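Local coordinates for dermonecrotic toxin (Pasteurella multocida, PDB 2EBF), which acts as a potent mitogen that induces bone resorption and is associated with severe progressive atrophic rhinitis in pigs, at residues Ile102-Tyr105 with Glu106-Gln109; Glu113-Asn116 with Ala117-Leu121. All blocks are in the same frame, centred on the assembly; numbering follows the deposited sequence.

Overall arrangement
Contact 1 spans the last turn of helix 88-108 and Q109 just after it; contact 2 spans the lead-in to helix 115-129 and its first turns. The two helices follow each other in the Membrane Localization Domain. The centres of the contacts lie about 10 Å apart. Both are partly buried, with the Y105 and F118 rings packed edge-to-face between the two helices. Contact 1 is richer in carboxylates (D103, E106, E107), with waters and bound glucose units nearby. Contact 2 has four buried residues, R114, L115, A117 and F118, with N116 and R119 exposed. The salt bridge from E106 to R119 joins the two contacts.

Contact 1. Residues Ile102-Tyr105 with Glu106-Gln109; sequences IDLY and EESQ. With GLC (alpha-D-glucopyranose), chain C.
The carbonyl oxygen of L104 is gripped by S108 and by a water. S108 N donates to L104 O at 2.8 Å, from a position tilted 22° out of the carbonyl plane. The water donates to L104 O and also to E107 OE1, at 2.7 Å from the latter. It thus ties the extended E107 side chain back to the backbone one turn earlier. D103 O is held in the same way. It accepts E107 N at 3.0 Å, and a second water links it to E106 OE1. The last turn closes with Q109 N on Y105 O at 2.7 Å, and Q109 then leaves helical geometry.

The Y105 side chain has CG anti to the backbone N (chi1 -176°), which places its ring beside the Q109 side chain. CB of Q109 lies over one face of the ring, toward the rim. The Q109 amide plane is turned 35° from the ring, and NE2 comes within 3.4 Å of Y105 CE1. Y105 OH is hydrogen-bonded with S112 OG.

D103 faces the glucose, its OD2 3.4 Å from the sugar O6. OD1 makes a salt bridge to R122 and OD2 one to K147, which also hydrogen-bonds the sugar. D103 belongs to one glycan pocket and L104 to another. E106 has two arginine partners, R122 and R119, which probably eases its nearness to D103. Against helix 115-129, I102, Y105 and E106 of helix 88-108 pack their side chains, and the Y105 and F118 rings meet edge-to-face.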
loop_
_atom_site.group_PDB
_atom_site.type_symbol
_atom_site.label_atom_id
_atom_site.label_comp_id
_atom_site.label_asym_id
_atom_site.label_seq_id
_atom_site.Cartn_x
_atom_site.Cartn_y
_atom_site.Cartn_z
ATOM N N ILE A 102 7.351 -21.339 16.205
ATOM C CA ILE A 102 7.643 -21.462 17.598
ATOM C C ILE A 102 6.456 -21.102 18.484
ATOM O O ILE A 102 6.152 -21.809 19.382
ATOM C CB ILE A 102 8.893 -20.686 17.973
ATOM C CG1 ILE A 102 10.091 -21.256 17.226
ATOM C CG2 ILE A 102 9.119 -20.700 19.405
ATOM C CD1 ILE A 102 11.277 -20.426 17.322
ATOM N N ASP A 103 5.794 -20.004 18.182
ATOM C CA ASP A 103 4.522 -19.642 18.825
ATOM C C ASP A 103 3.529 -20.810 18.843
ATOM O O ASP A 103 2.963 -21.140 19.887
ATOM C CB ASP A 103 3.870 -18.452 18.107
ATOM C CG ASP A 103 4.596 -17.142 18.332
ATOM O OD1 ASP A 103 5.433 -17.029 19.263
ATOM O OD2 ASP A 103 4.322 -16.206 17.549
ATOM N N LEU A 104 3.326 -21.423 17.676
ATOM C CA LEU A 104 2.363 -22.496 17.502
ATOM C C LEU A 104 2.771 -23.751 18.275
ATOM O O LEU A 104 1.929 -24.402 18.891
ATOM C CB LEU A 104 2.199 -22.833 16.018
ATOM C CG LEU A 104 1.493 -21.798 15.130
ATOM C CD1 LEU A 104 1.605 -22.196 13.665
ATOM C CD2 LEU A 104 0.022 -21.636 15.521
ATOM N N TYR A 105 4.064 -24.071 18.236
ATOM C CA TYR A 105 4.608 -25.211 18.966
ATOM C C TYR A 105 4.427 -25.035 20.467
ATOM O O TYR A 105 3.993 -25.965 21.153
ATOM C CB TYR A 105 6.086 -25.395 18.633
ATOM C CG TYR A 105 6.716 -26.617 19.271
ATOM C CD1 TYR A 105 6.810 -27.823 18.567
ATOM C CD2 TYR A 105 7.221 -26.565 20.574
ATOM C CE1 TYR A 105 7.396 -28.937 19.138
ATOM C CE2 TYR A 105 7.810 -27.675 21.155
ATOM C CZ TYR A 105 7.893 -28.856 20.431
ATOM O OH TYR A 105 8.464 -29.961 21.006
ATOM N N GLU A 106 4.764 -23.846 20.961
ATOM C CA GLU A 106 4.612 -23.485 22.372
ATOM C C GLU A 106 3.153 -23.627 22.818
ATOM O O GLU A 106 2.874 -24.097 23.916
ATOM C CB GLU A 106 5.097 -22.049 22.586
ATOM C CG GLU A 106 5.052 -21.545 24.010
ATOM C CD GLU A 106 5.486 -20.098 24.117
ATOM O OE1 GLU A 106 4.961 -19.243 23.360
ATOM O OE2 GLU A 106 6.358 -19.812 24.957
ATOM N N GLU A 107 2.241 -23.232 21.938
ATOM C CA GLU A 107 0.805 -23.324 22.188
ATOM C C GLU A 107 0.343 -24.790 22.178
ATOM O O GLU A 107 -0.426 -25.213 23.045
ATOM C CB GLU A 107 0.063 -22.486 21.138
ATOM C CG GLU A 107 -1.437 -22.339 21.344
ATOM C CD GLU A 107 -2.113 -21.557 20.219
ATOM O OE1 GLU A 107 -1.694 -21.680 19.039
ATOM O OE2 GLU A 107 -3.087 -20.823 20.517
ATOM N N SER A 108 0.836 -25.568 21.216
ATOM C CA SER A 108 0.400 -26.955 21.065
ATOM C C SER A 108 1.105 -27.950 22.006
ATOM O O SER A 108 0.536 -28.997 22.338
ATOM C CB SER A 108 0.495 -27.402 19.599
ATOM O OG SER A 108 1.826 -27.745 19.247
ATOM N N GLN A 109 2.328 -27.628 22.432
ATOM C CA GLN A 109 3.088 -28.493 23.348
ATOM C C GLN A 109 3.687 -27.721 24.526
ATOM O O GLN A 109 4.908 -27.570 24.605
ATOM C CB GLN A 109 4.214 -29.227 22.604
ATOM C CG GLN A 109 3.773 -30.065 21.416
ATOM C CD GLN A 109 4.819 -31.087 21.014
ATOM O OE1 GLN A 109 5.443 -31.725 21.866
ATOM N NE2 GLN A 109 5.017 -31.248 19.712
HETATM C C1 GLC C . 2.569 -11.828 21.113
HETATM C C2 GLC C . 1.085 -11.617 21.410
HETATM C C3 GLC C . 0.641 -12.594 22.506
HETATM C C4 GLC C . 0.943 -14.037 22.102
HETATM C C5 GLC C . 2.409 -14.195 21.682
HETATM C C6 GLC C . 2.648 -15.556 21.041
HETATM O O1 GLC C . 3.305 -11.501 22.294
HETATM O O2 GLC C . 0.860 -10.259 21.813
HETATM O O3 GLC C . -0.751 -12.471 22.801
HETATM O O4 GLC C . 0.638 -14.913 23.203
HETATM O O5 GLC C . 2.791 -13.196 20.724
HETATM O O6 GLC C . 1.855 -15.644 19.850
HETATM O O HOH W 1 2.564 -19.566 21.907
HETATM O O HOH W 2 -0.935 -24.122 18.270
#

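Contact 2. Residues Glu113-Asn116 with Ala117-Leu121; sequences ERLN and AFREL
E113 O and A117 N share a water, 2.9 Å from each, which links the backbone where the chain leads into helix 115-129. R114 follows, and its O accepts F118 N at 3.1 Å, with the donor in the carbonyl plane. Its side chain runs alongside that of F118, pointing the same way. R114 CB sits over a face of the F118 ring, 4.2 Å from the centroid and 14° off the normal, a CH-pi contact. Further out, R114 CD reaches F118 CZ at 3.9 Å, and NH1 hydrogen-bonds to A61 O.

L115 O accepts R119 N at 2.9 Å. L115 CD1 lies over one face of the R119 guanidinium, and CB is 3.7 Å from R119 NH1. R119 CG lies beside its backbone N (chi1 -70°), and the chain is extended from there to NE. N116 O accepts E120 N, and a water joins N116 OD1 to R119 NH1.

The R119 guanidinium is held by carbon over a face, a water at NH1 and the E106 carboxylate at NE, among other partners. These contacts probably restrict its rotation and keep its charge directed at helix 88-108.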
loop_
_atom_site.group_PDB
_atom_site.type_symbol
_atom_site.label_atom_id
_atom_site.label_comp_id
_atom_site.label_asym_id
_atom_site.label_seq_id
_atom_site.Cartn_x
_atom_site.Cartn_y
_atom_site.Cartn_z
ATOM N N GLU A 113 9.904 -30.451 26.480
ATOM C CA GLU A 113 11.233 -30.204 27.014
ATOM C C GLU A 113 12.144 -29.485 25.999
ATOM O O GLU A 113 13.269 -29.114 26.326
ATOM C CB GLU A 113 11.846 -31.510 27.543
ATOM C CG GLU A 113 11.702 -32.735 26.623
ATOM C CD GLU A 113 10.337 -33.454 26.679
ATOM O OE1 GLU A 113 10.228 -34.489 27.391
ATOM O OE2 GLU A 113 9.385 -33.010 25.989
ATOM N N ARG A 114 11.646 -29.277 24.777
ATOM C CA ARG A 114 12.365 -28.500 23.753
ATOM C C ARG A 114 12.124 -26.998 23.885
ATOM O O ARG A 114 12.780 -26.198 23.216
ATOM C CB ARG A 114 11.940 -28.921 22.349
ATOM C CG ARG A 114 12.122 -30.385 22.025
ATOM C CD ARG A 114 12.056 -30.561 20.524
ATOM N NE ARG A 114 11.664 -31.900 20.102
ATOM C CZ ARG A 114 12.460 -32.971 20.099
ATOM N NH1 ARG A 114 13.717 -32.892 20.526
ATOM N NH2 ARG A 114 11.989 -34.135 19.671
ATOM N N LEU A 115 11.179 -26.618 24.738
ATOM C CA LEU A 115 10.749 -25.222 24.837
ATOM C C LEU A 115 11.799 -24.215 25.301
ATOM O O LEU A 115 11.805 -23.082 24.825
ATOM C CB LEU A 115 9.470 -25.091 25.670
ATOM C CG LEU A 115 8.185 -25.247 24.858
ATOM C CD1 LEU A 115 6.962 -25.122 25.765
ATOM C CD2 LEU A 115 8.127 -24.219 23.735
ATOM N N ASN A 116 12.680 -24.602 26.219
ATOM C CA ASN A 116 13.778 -23.713 26.613
ATOM C C ASN A 116 14.606 -23.261 25.403
ATOM O O ASN A 116 14.888 -22.067 25.244
ATOM C CB ASN A 116 14.693 -24.371 27.660
ATOM C CG ASN A 116 14.142 -24.276 29.073
ATOM O OD1 ASN A 116 13.053 -23.744 29.303
ATOM N ND2 ASN A 116 14.900 -24.798 30.032
ATOM N N ALA A 117 14.984 -24.220 24.558
ATOM C CA ALA A 117 15.760 -23.943 23.340
ATOM C C ALA A 117 14.968 -23.080 22.350
ATOM O O ALA A 117 15.510 -22.137 21.776
ATOM C CB ALA A 117 16.190 -25.252 22.672
ATOM N N PHE A 118 13.691 -23.406 22.161
ATOM C CA PHE A 118 12.854 -22.709 21.177
ATOM C C PHE A 118 12.603 -21.256 21.585
ATOM O O PHE A 118 12.639 -20.346 20.750
ATOM C CB PHE A 118 11.530 -23.454 20.952
ATOM C CG PHE A 118 11.666 -24.738 20.151
ATOM C CD1 PHE A 118 10.538 -25.469 19.796
ATOM C CD2 PHE A 118 12.917 -25.207 19.740
ATOM C CE1 PHE A 118 10.647 -26.659 19.060
ATOM C CE2 PHE A 118 13.030 -26.390 18.998
ATOM C CZ PHE A 118 11.891 -27.115 18.662
ATOM N N ARG A 119 12.367 -21.037 22.873
ATOM C CA ARG A 119 12.167 -19.679 23.387
ATOM C C ARG A 119 13.421 -18.826 23.237
ATOM O O ARG A 119 13.338 -17.635 22.903
ATOM C CB ARG A 119 11.728 -19.712 24.855
ATOM C CG ARG A 119 10.308 -20.256 25.056
ATOM C CD ARG A 119 9.941 -20.271 26.539
ATOM N NE ARG A 119 8.508 -20.507 26.732
ATOM C CZ ARG A 119 7.980 -21.490 27.460
ATOM N NH1 ARG A 119 8.756 -22.362 28.095
ATOM N NH2 ARG A 119 6.660 -21.593 27.557
ATOM N N GLU A 120 14.580 -19.428 23.492
ATOM C CA GLU A 120 15.838 -18.713 23.324
ATOM C C GLU A 120 16.033 -18.335 21.861
ATOM O O GLU A 120 16.398 -17.203 21.549
ATOM C CB GLU A 120 17.022 -19.534 23.840
ATOM C CG GLU A 120 18.398 -19.038 23.333
ATOM C CD GLU A 120 18.774 -17.638 23.822
ATOM O OE1 GLU A 120 19.766 -17.044 23.295
ATOM O OE2 GLU A 120 18.094 -17.134 24.745
ATOM N N LEU A 121 15.773 -19.285 20.972
ATOM C CA LEU A 121 15.858 -19.037 19.536
ATOM C C LEU A 121 14.898 -17.926 19.097
ATOM O O LEU A 121 15.266 -17.064 18.301
ATOM C CB LEU A 121 15.571 -20.321 18.753
ATOM C CG LEU A 121 15.551 -20.240 17.225
ATOM C CD1 LEU A 121 16.852 -19.671 16.644
ATOM C CD2 LEU A 121 15.255 -21.608 16.634
HETATM O O HOH W 3 14.981 -26.888 25.591
HETATM O O HOH W 4 11.306 -21.908 29.056
#